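Side-chain contacts in CurD (PDB 5KP7), which probably acts as a hydroxymethylglutaryl-CoA synthase of the thiolase-like superfamily and binds 4'-phosphopantetheine in its pocket: residues S332-G337 and A369-Q374; Y218-M223 and Y244-E249; S69-D74 and Y412-G417. The protein carries 3 engineered substitutions. All blocks are in the same frame, centred on the assembly; numbering follows the deposited sequence.

Contact 1: S332-G337 and A369-Q374; sequences STIDNG and AIAAQQ. Engineered in segment 369-374: Ala369 (natural residue Gln), Ala371 (natural residue Gln).
Ala371 and Ile334 meet where the C-terminal parts of two helices, 325-336 and 365-372, come together in this thiolase-like fold. Ala371 is an engineered residue standing in for a natural glutamine, and its single methyl points at the opposing helix, where CB lies 3.6 Å from Ile334 CG2. That branch of Ile334 stands opposite the backbone N across the first side-chain bond, the position from which it faces Ala371. A bulky apolar isoleucine suits this buried position, and the loop residue Ile207 packs against both Ile334 and Ile370.

The carbonyl of Ala371 joins the helices a second way. One water donates to Ala371 O at 3.0 Å and to Asp335 OD2 at 2.7 Å, bridging two acceptors, a backbone carbonyl and a carboxylate, which cannot bond each other directly. Asp335 OD2 has a further partner in Tyr314 OH of helix 309-318, which helps to fix the carboxylate's rotation.

Toward Ala372 the contact becomes shallow: Asp335 OD1 comes within 3.8 Å of Ala372 N, close packing without a hydrogen bond. Helix 325-336 ends at Asn336, and Gly337 is the first residue to leave the helical backbone; a beta carbon there would collide with Thr333 O, so glycine fits the exit.

Gln374 starts toward the other helix, but its side chain folds back over its own chain. There NE2 donates to Ile370 O at 3.0 Å in a nearly straight bond (169°), keeping the acceptor in its amide plane while itself standing 36° above the plane of the Ile370 carbonyl.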
loop_
_atom_site.group_PDB
_atom_site.type_symbol
_atom_site.label_atom_id
_atom_site.label_comp_id
_atom_site.label_asym_id
_atom_site.label_seq_id
_atom_site.Cartn_x
_atom_site.Cartn_y
_atom_site.Cartn_z
ATOM N N SER A 332 9.058 7.786 -0.439
ATOM C CA SER A 332 9.002 8.438 -1.754
ATOM C C SER A 332 8.762 9.944 -1.661
ATOM O O SER A 332 9.391 10.728 -2.385
ATOM C CB SER A 332 7.940 7.765 -2.605
ATOM O OG SER A 332 8.044 8.172 -3.966
ATOM N N THR A 333 7.851 10.346 -0.788
ATOM C CA THR A 333 7.614 11.762 -0.529
ATOM C C THR A 333 8.909 12.477 -0.078
ATOM O O THR A 333 9.244 13.554 -0.564
ATOM C CB THR A 333 6.529 11.918 0.531
ATOM O OG1 THR A 333 5.261 11.498 -0.006
ATOM C CG2 THR A 333 6.410 13.354 0.986
ATOM N N ILE A 334 9.626 11.856 0.854
ATOM C CA ILE A 334 10.852 12.451 1.403
ATOM C C ILE A 334 11.916 12.613 0.318
ATOM O O ILE A 334 12.508 13.698 0.165
ATOM C CB ILE A 334 11.404 11.632 2.587
ATOM C CG1 ILE A 334 10.401 11.702 3.736
ATOM C CG2 ILE A 334 12.774 12.173 3.043
ATOM C CD1 ILE A 334 10.646 10.727 4.843
ATOM N N ASP A 335 12.157 11.555 -0.455
ATOM C CA ASP A 335 13.165 11.619 -1.517
ATOM C C ASP A 335 12.817 12.550 -2.677
ATOM O O ASP A 335 13.703 13.221 -3.243
ATOM C CB ASP A 335 13.441 10.229 -2.076
ATOM C CG ASP A 335 14.364 9.422 -1.207
ATOM O OD1 ASP A 335 14.840 9.909 -0.143
ATOM O OD2 ASP A 335 14.566 8.254 -1.580
ATOM N N ASN A 336 11.535 12.598 -3.031
ATOM C CA ASN A 336 11.114 13.291 -4.246
ATOM C C ASN A 336 10.506 14.678 -4.048
ATOM O O ASN A 336 10.403 15.437 -5.015
ATOM C CB ASN A 336 10.167 12.372 -5.030
ATOM C CG ASN A 336 10.878 11.135 -5.515
ATOM O OD1 ASN A 336 11.741 11.216 -6.390
ATOM N ND2 ASN A 336 10.567 10.006 -4.933
ATOM N N GLY A 337 10.173 15.027 -2.817
ATOM C CA GLY A 337 9.667 16.345 -2.467
ATOM C C GLY A 337 10.775 17.292 -2.032
ATOM O O GLY A 337 11.953 16.950 -2.088
ATOM N N ALA A 369 18.128 14.499 4.153
ATOM C CA ALA A 369 19.492 14.193 3.701
ATOM C C ALA A 369 19.902 12.786 4.116
ATOM O O ALA A 369 20.472 12.057 3.312
ATOM C CB ALA A 369 20.476 15.224 4.209
ATOM N N ILE A 370 19.598 12.396 5.351
ATOM C CA ILE A 370 19.844 11.004 5.795
ATOM C C ILE A 370 19.070 10.022 4.923
ATOM O O ILE A 370 19.622 9.029 4.431
ATOM C CB ILE A 370 19.521 10.797 7.296
ATOM C CG1 ILE A 370 20.480 11.625 8.184
ATOM C CG2 ILE A 370 19.621 9.318 7.665
ATOM C CD1 ILE A 370 19.948 11.851 9.587
ATOM N N ALA A 371 17.789 10.294 4.715
ATOM C CA ALA A 371 16.974 9.430 3.867
ATOM C C ALA A 371 17.550 9.242 2.453
ATOM O O ALA A 371 17.566 8.128 1.929
ATOM C CB ALA A 371 15.543 9.967 3.798
ATOM N N ALA A 372 18.054 10.321 1.860
ATOM C CA ALA A 372 18.622 10.293 0.505
ATOM C C ALA A 372 19.820 9.358 0.414
ATOM O O ALA A 372 20.036 8.736 -0.614
ATOM C CB ALA A 372 19.034 11.698 0.050
ATOM N N GLN A 373 20.581 9.240 1.497
ATOM C CA GLN A 373 21.761 8.357 1.522
ATOM C C GLN A 373 21.422 6.885 1.366
ATOM O O GLN A 373 22.299 6.094 1.068
ATOM C CB GLN A 373 22.570 8.537 2.815
ATOM C CG GLN A 373 23.202 9.903 2.971
ATOM C CD GLN A 373 24.187 10.172 1.865
ATOM O OE1 GLN A 373 23.826 10.736 0.820
ATOM N NE2 GLN A 373 25.428 9.723 2.052
ATOM N N GLN A 374 20.158 6.509 1.545
ATOM C CA GLN A 374 19.763 5.117 1.410
ATOM C C GLN A 374 19.724 4.644 -0.047
ATOM O O GLN A 374 19.774 3.436 -0.311
ATOM C CB GLN A 374 18.410 4.873 2.123
ATOM C CG GLN A 374 18.382 5.355 3.598
ATOM C CD GLN A 374 19.672 5.058 4.381
ATOM O OE1 GLN A 374 20.067 3.895 4.509
ATOM N NE2 GLN A 374 20.331 6.111 4.912
HETATM O O HOH W 1 16.831 7.088 -0.840
#

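Contact 2: Y218-M223 and Y244-E249; sequences YGYEVM and YLDCCE
Cys247 SG is the atom on which this contact turns, touching two tyrosines of the other segment. It lies in the plane of the Tyr218 ring at its edge, 3.9 Å from CD2, and approaches the Tyr220 ring obliquely, 3.8 Å from CE1; both are sulfur-aromatic contacts. A small, polarisable thiol suits a place shared by two rings. Tyr218 and Tyr220, two apart on an extended chain, send their side chains to the same side. Tyr220 CG sits between its backbone N and carbonyl carbon (chi1 51°), which brings the ring's hydroxyl end up to Asp246, the side chains crossing at about a right angle, with OH 4.1 Å from Asp246 CB.

The contact joins the end of strand 208-219, in the central sheet of the thiolase-like fold, and the loop after it to helix 237-258, which also carries Ser240 and Tyr244 of the phosphopantetheine pocket.

Farther out, a water donates to Asp246 OD2 at 2.6 Å and bonds only weakly to Tyr220 OH, whose main partner is Ser243 OG. Basic side chains of another protein chain pair with Asp246 OD1 and Glu249 OE1. Phe348 and Tyr350 of strand 343-351 also pack on Cys247.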
loop_
_atom_site.group_PDB
_atom_site.type_symbol
_atom_site.label_atom_id
_atom_site.label_comp_id
_atom_site.label_asym_id
_atom_site.label_seq_id
_atom_site.Cartn_x
_atom_site.Cartn_y
_atom_site.Cartn_z
ATOM N N TYR A 218 -10.919 4.966 11.944
ATOM C CA TYR A 218 -12.291 4.635 11.559
ATOM C C TYR A 218 -12.298 3.253 10.917
ATOM O O TYR A 218 -11.522 2.954 10.010
ATOM C CB TYR A 218 -12.807 5.702 10.584
ATOM C CG TYR A 218 -14.268 5.632 10.258
ATOM C CD1 TYR A 218 -15.223 6.169 11.119
ATOM C CD2 TYR A 218 -14.704 5.049 9.071
ATOM C CE1 TYR A 218 -16.578 6.106 10.809
ATOM C CE2 TYR A 218 -16.046 5.020 8.746
ATOM C CZ TYR A 218 -16.967 5.535 9.608
ATOM O OH TYR A 218 -18.306 5.501 9.240
ATOM N N GLY A 219 -13.218 2.400 11.355
ATOM C CA GLY A 219 -13.312 1.080 10.794
ATOM C C GLY A 219 -14.653 0.447 11.133
ATOM O O GLY A 219 -15.389 0.921 12.015
ATOM N N TYR A 220 -14.953 -0.616 10.402
ATOM C CA TYR A 220 -16.207 -1.336 10.499
ATOM C C TYR A 220 -16.045 -2.623 9.696
ATOM O O TYR A 220 -15.176 -2.698 8.816
ATOM C CB TYR A 220 -17.386 -0.500 9.976
ATOM C CG TYR A 220 -17.117 0.061 8.605
ATOM C CD1 TYR A 220 -16.466 1.264 8.463
ATOM C CD2 TYR A 220 -17.479 -0.640 7.449
ATOM C CE1 TYR A 220 -16.155 1.764 7.211
ATOM C CE2 TYR A 220 -17.167 -0.132 6.180
ATOM C CZ TYR A 220 -16.508 1.061 6.078
ATOM O OH TYR A 220 -16.189 1.654 4.842
ATOM N N GLU A 221 -16.869 -3.629 10.000
ATOM C CA GLU A 221 -16.785 -4.877 9.250
ATOM C C GLU A 221 -17.418 -4.720 7.848
ATOM O O GLU A 221 -18.577 -4.299 7.712
ATOM C CB GLU A 221 -17.449 -6.025 10.003
ATOM C CG GLU A 221 -17.068 -7.399 9.497
ATOM C CD GLU A 221 -17.841 -7.839 8.273
ATOM O OE1 GLU A 221 -19.094 -7.833 8.320
ATOM O OE2 GLU A 221 -17.214 -8.222 7.269
ATOM N N VAL A 222 -16.641 -5.052 6.829
ATOM C CA VAL A 222 -17.090 -4.989 5.420
ATOM C C VAL A 222 -16.340 -6.055 4.613
ATOM O O VAL A 222 -15.147 -6.275 4.844
ATOM C CB VAL A 222 -16.887 -3.577 4.845
ATOM C CG1 VAL A 222 -15.434 -3.144 4.898
ATOM C CG2 VAL A 222 -17.441 -3.442 3.408
ATOM N N MET A 223 -17.032 -6.700 3.681
ATOM C CA MET A 223 -16.390 -7.728 2.848
ATOM C C MET A 223 -15.876 -7.166 1.540
ATOM O O MET A 223 -16.222 -7.654 0.454
ATOM C CB MET A 223 -17.387 -8.877 2.605
ATOM C CG MET A 223 -17.664 -9.659 3.867
ATOM S SD MET A 223 -16.277 -10.544 4.552
ATOM C CE MET A 223 -15.864 -11.701 3.245
ATOM N N TYR A 244 -12.674 2.648 0.918
ATOM C CA TYR A 244 -11.471 3.484 1.059
ATOM C C TYR A 244 -11.846 4.974 1.105
ATOM O O TYR A 244 -11.374 5.730 1.955
ATOM C CB TYR A 244 -10.531 3.208 -0.092
ATOM C CG TYR A 244 -9.185 3.940 -0.091
ATOM C CD1 TYR A 244 -9.095 5.288 -0.372
ATOM C CD2 TYR A 244 -8.003 3.256 0.126
ATOM C CE1 TYR A 244 -7.875 5.931 -0.413
ATOM C CE2 TYR A 244 -6.764 3.905 0.097
ATOM C CZ TYR A 244 -6.717 5.249 -0.182
ATOM O OH TYR A 244 -5.517 5.918 -0.241
ATOM N N LEU A 245 -12.698 5.398 0.175
ATOM C CA LEU A 245 -13.127 6.792 0.121
ATOM C C LEU A 245 -13.916 7.216 1.359
ATOM O O LEU A 245 -13.672 8.289 1.905
ATOM C CB LEU A 245 -13.954 7.032 -1.150
ATOM C CG LEU A 245 -13.148 6.975 -2.449
ATOM C CD1 LEU A 245 -14.050 6.784 -3.662
ATOM C CD2 LEU A 245 -12.323 8.222 -2.604
ATOM N N ASP A 246 -14.830 6.365 1.814
ATOM C CA ASP A 246 -15.556 6.599 3.066
ATOM C C ASP A 246 -14.583 6.749 4.251
ATOM O O ASP A 246 -14.734 7.636 5.060
ATOM C CB ASP A 246 -16.566 5.506 3.379
ATOM C CG ASP A 246 -17.833 5.561 2.539
ATOM O OD1 ASP A 246 -18.160 6.636 1.956
ATOM O OD2 ASP A 246 -18.552 4.523 2.519
ATOM N N CYS A 247 -13.598 5.876 4.346
ATOM C CA CYS A 247 -12.652 5.908 5.450
ATOM C C CYS A 247 -11.714 7.110 5.369
ATOM O O CYS A 247 -11.350 7.695 6.384
ATOM C CB CYS A 247 -11.857 4.617 5.505
ATOM S SG CYS A 247 -12.820 3.216 6.151
ATOM N N CYS A 248 -11.331 7.480 4.159
ATOM C CA CYS A 248 -10.458 8.629 3.963
ATOM C C CYS A 248 -11.144 9.871 4.550
ATOM O O CYS A 248 -10.519 10.619 5.327
ATOM C CB CYS A 248 -10.111 8.773 2.484
ATOM S SG CYS A 248 -8.793 9.960 2.127
ATOM N N GLU A 249 -12.440 10.042 4.249
ATOM C CA GLU A 249 -13.238 11.142 4.812
ATOM C C GLU A 249 -13.369 11.067 6.336
ATOM O O GLU A 249 -13.147 12.069 7.035
ATOM C CB GLU A 249 -14.632 11.157 4.163
ATOM C CG GLU A 249 -15.649 12.044 4.871
ATOM C CD GLU A 249 -16.971 12.229 4.130
ATOM O OE1 GLU A 249 -17.199 11.651 3.042
ATOM O OE2 GLU A 249 -17.815 13.010 4.663
HETATM O O HOH W 2 -18.504 3.192 4.716
#

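Contact 3: S69-D74 and Y412-G417; sequences SLPYED and YQLFPG
A type I beta turn from Leu70 to Glu73 presses Tyr72 against Tyr412, just ahead of helix 416-422. The two rings form a T-shaped pair: the edge of Tyr412 points at the face of Tyr72, with centroids 5.8 Å apart and planes at 76°. Tyr72 CG lies between the backbone N and the carbonyl carbon (chi1 49°), which turns the ring toward Tyr412. On the opposite face of Tyr72 lies Leu70 CB, 3.7 Å above the plane. Trp419 stacks on Tyr412 and meets Tyr72 edge-to-face.

The turn itself is shaped by Pro71, whose fixed phi fits its second position, and closed by the bond from Glu73 N to Leu70 O (3.0 Å). Pro71 CG meets Leu414 CD2 at 3.8 Å, the side chains crossing at about a right angle. Leu70 CD1 comes in at the edge of the Phe415 ring, 3.8 Å from CD2, while Leu414 CG lies over a face of that ring. Phe415 holds the N-cap position of helix 416-422, so the contact ties a loop of the N-terminal family region to a helix start in the C-terminal one.

One water links the polar atoms: it accepts from Tyr72 OH (2.7 Å) and Phe415 N (3.0 Å) and donates to Tyr412 O (2.6 Å). Replacing Tyr72 by alanine would probably deprive the water of one donor and leave the Tyr412 edge without its aromatic face.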
loop_
_atom_site.group_PDB
_atom_site.type_symbol
_atom_site.label_atom_id
_atom_site.label_comp_id
_atom_site.label_asym_id
_atom_site.label_seq_id
_atom_site.Cartn_x
_atom_site.Cartn_y
_atom_site.Cartn_z
ATOM N N SER A 69 8.240 -11.388 -6.265
ATOM C CA SER A 69 9.085 -12.279 -5.413
ATOM C C SER A 69 9.473 -13.539 -6.195
ATOM O O SER A 69 8.587 -14.210 -6.786
ATOM C CB SER A 69 8.297 -12.708 -4.218
ATOM O OG SER A 69 9.041 -13.504 -3.295
ATOM N N LEU A 70 10.757 -13.909 -6.126
ATOM C CA LEU A 70 11.218 -15.203 -6.658
ATOM C C LEU A 70 10.810 -16.341 -5.729
ATOM O O LEU A 70 10.482 -16.115 -4.578
ATOM C CB LEU A 70 12.740 -15.183 -6.829
ATOM C CG LEU A 70 13.365 -14.445 -8.012
ATOM C CD1 LEU A 70 13.161 -15.273 -9.279
ATOM C CD2 LEU A 70 12.811 -13.066 -8.225
ATOM N N PRO A 71 10.850 -17.602 -6.221
ATOM C CA PRO A 71 10.499 -18.745 -5.337
ATOM C C PRO A 71 11.422 -18.912 -4.129
ATOM O O PRO A 71 10.987 -19.374 -3.073
ATOM C CB PRO A 71 10.514 -19.954 -6.291
ATOM C CG PRO A 71 10.233 -19.352 -7.621
ATOM C CD PRO A 71 10.941 -18.013 -7.646
ATOM N N TYR A 72 12.648 -18.399 -4.257
ATOM C CA TYR A 72 13.610 -18.416 -3.182
ATOM C C TYR A 72 13.599 -17.117 -2.388
ATOM O O TYR A 72 14.616 -16.719 -1.804
ATOM C CB TYR A 72 15.006 -18.783 -3.725
ATOM C CG TYR A 72 15.448 -18.007 -4.943
ATOM C CD1 TYR A 72 15.890 -16.677 -4.836
ATOM C CD2 TYR A 72 15.383 -18.567 -6.228
ATOM C CE1 TYR A 72 16.298 -15.973 -5.965
ATOM C CE2 TYR A 72 15.780 -17.852 -7.343
ATOM C CZ TYR A 72 16.233 -16.568 -7.203
ATOM O OH TYR A 72 16.639 -15.888 -8.328
ATOM N N GLU A 73 12.439 -16.449 -2.341
ATOM C CA GLU A 73 12.224 -15.340 -1.435
ATOM C C GLU A 73 10.860 -15.528 -0.801
ATOM O O GLU A 73 9.967 -16.200 -1.366
ATOM C CB GLU A 73 12.248 -14.011 -2.185
ATOM C CG GLU A 73 13.561 -13.727 -2.911
ATOM C CD GLU A 73 13.512 -12.371 -3.564
ATOM O OE1 GLU A 73 12.875 -12.269 -4.652
ATOM O OE2 GLU A 73 14.079 -11.385 -2.977
ATOM N N ASP A 74 10.717 -14.964 0.392
ATOM C CA ASP A 74 9.450 -14.992 1.089
ATOM C C ASP A 74 9.344 -13.717 1.943
ATOM O O ASP A 74 10.228 -12.855 1.881
ATOM C CB ASP A 74 9.299 -16.337 1.831
ATOM C CG ASP A 74 10.147 -16.449 3.073
ATOM O OD1 ASP A 74 10.788 -15.448 3.450
ATOM O OD2 ASP A 74 10.141 -17.548 3.682
ATOM N N TYR A 412 18.368 -22.091 -7.006
ATOM C CA TYR A 412 18.765 -20.713 -7.217
ATOM C C TYR A 412 19.014 -20.374 -8.685
ATOM O O TYR A 412 18.951 -19.209 -9.069
ATOM C CB TYR A 412 20.042 -20.373 -6.424
ATOM C CG TYR A 412 19.957 -20.413 -4.909
ATOM C CD1 TYR A 412 18.743 -20.273 -4.211
ATOM C CD2 TYR A 412 21.119 -20.527 -4.161
ATOM C CE1 TYR A 412 18.705 -20.266 -2.823
ATOM C CE2 TYR A 412 21.080 -20.526 -2.778
ATOM C CZ TYR A 412 19.889 -20.384 -2.117
ATOM O OH TYR A 412 19.929 -20.395 -0.744
ATOM N N GLN A 413 19.277 -21.391 -9.500
ATOM C CA GLN A 413 19.517 -21.194 -10.917
ATOM C C GLN A 413 18.267 -21.378 -11.766
ATOM O O GLN A 413 18.369 -21.601 -12.979
ATOM C CB GLN A 413 20.633 -22.159 -11.368
ATOM C CG GLN A 413 21.997 -21.783 -10.831
ATOM C CD GLN A 413 22.431 -20.387 -11.231
ATOM O OE1 GLN A 413 22.729 -19.565 -10.373
ATOM N NE2 GLN A 413 22.459 -20.118 -12.495
ATOM N N LEU A 414 17.088 -21.224 -11.160
ATOM C CA LEU A 414 15.859 -21.115 -11.936
ATOM C C LEU A 414 16.002 -20.138 -13.110
ATOM O O LEU A 414 15.731 -20.495 -14.263
ATOM C CB LEU A 414 14.709 -20.676 -11.031
ATOM C CG LEU A 414 13.353 -20.432 -11.699
ATOM C CD1 LEU A 414 12.858 -21.687 -12.397
ATOM C CD2 LEU A 414 12.351 -19.933 -10.661
ATOM N N PHE A 415 16.399 -18.909 -12.793
ATOM C CA PHE A 415 16.707 -17.891 -13.792
ATOM C C PHE A 415 18.141 -17.439 -13.541
ATOM O O PHE A 415 18.374 -16.628 -12.673
ATOM C CB PHE A 415 15.745 -16.703 -13.708
ATOM C CG PHE A 415 14.285 -17.078 -13.793
ATOM C CD1 PHE A 415 13.743 -17.574 -14.967
ATOM C CD2 PHE A 415 13.439 -16.885 -12.700
ATOM C CE1 PHE A 415 12.387 -17.911 -15.032
ATOM C CE2 PHE A 415 12.097 -17.237 -12.750
ATOM C CZ PHE A 415 11.569 -17.741 -13.926
ATOM N N PRO A 416 19.106 -17.993 -14.283
ATOM C CA PRO A 416 20.522 -17.626 -14.083
ATOM C C PRO A 416 20.784 -16.114 -14.076
ATOM O O PRO A 416 21.551 -15.625 -13.237
ATOM C CB PRO A 416 21.228 -18.355 -15.224
ATOM C CG PRO A 416 20.398 -19.577 -15.397
ATOM C CD PRO A 416 18.974 -19.108 -15.239
ATOM N N GLY A 417 20.104 -15.376 -14.949
ATOM C CA GLY A 417 20.290 -13.923 -15.039
ATOM C C GLY A 417 19.810 -13.137 -13.845
ATOM O O GLY A 417 20.408 -12.118 -13.489
HETATM O O HOH W 3 17.300 -17.564 -10.322
#

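Overall arrangement
The three contacts are separate, and none touches another. The centres of contact 1 and contact 2 lie about 31 Å apart. Between the centres of contact 1 and contact 3 the distance is about 30 Å, and between those of contact 2 and contact 3 about 37 Å. Contacts 2 and 3 fall on opposite sides of the chain's centre. In sequence, contact 3 spans both others, bringing together segments 338 residues apart, while contact 2 closes before contact 1 opens. Only contact 2 borders the pocket: Tyr244 touches 4'-phosphopantetheine, and the Cys247 side chain is about 9 Å from it. The central sheet relates contacts 1 and 2, since strand 343-351, which packs on Cys247, runs in the chain between the two helices of contact 1.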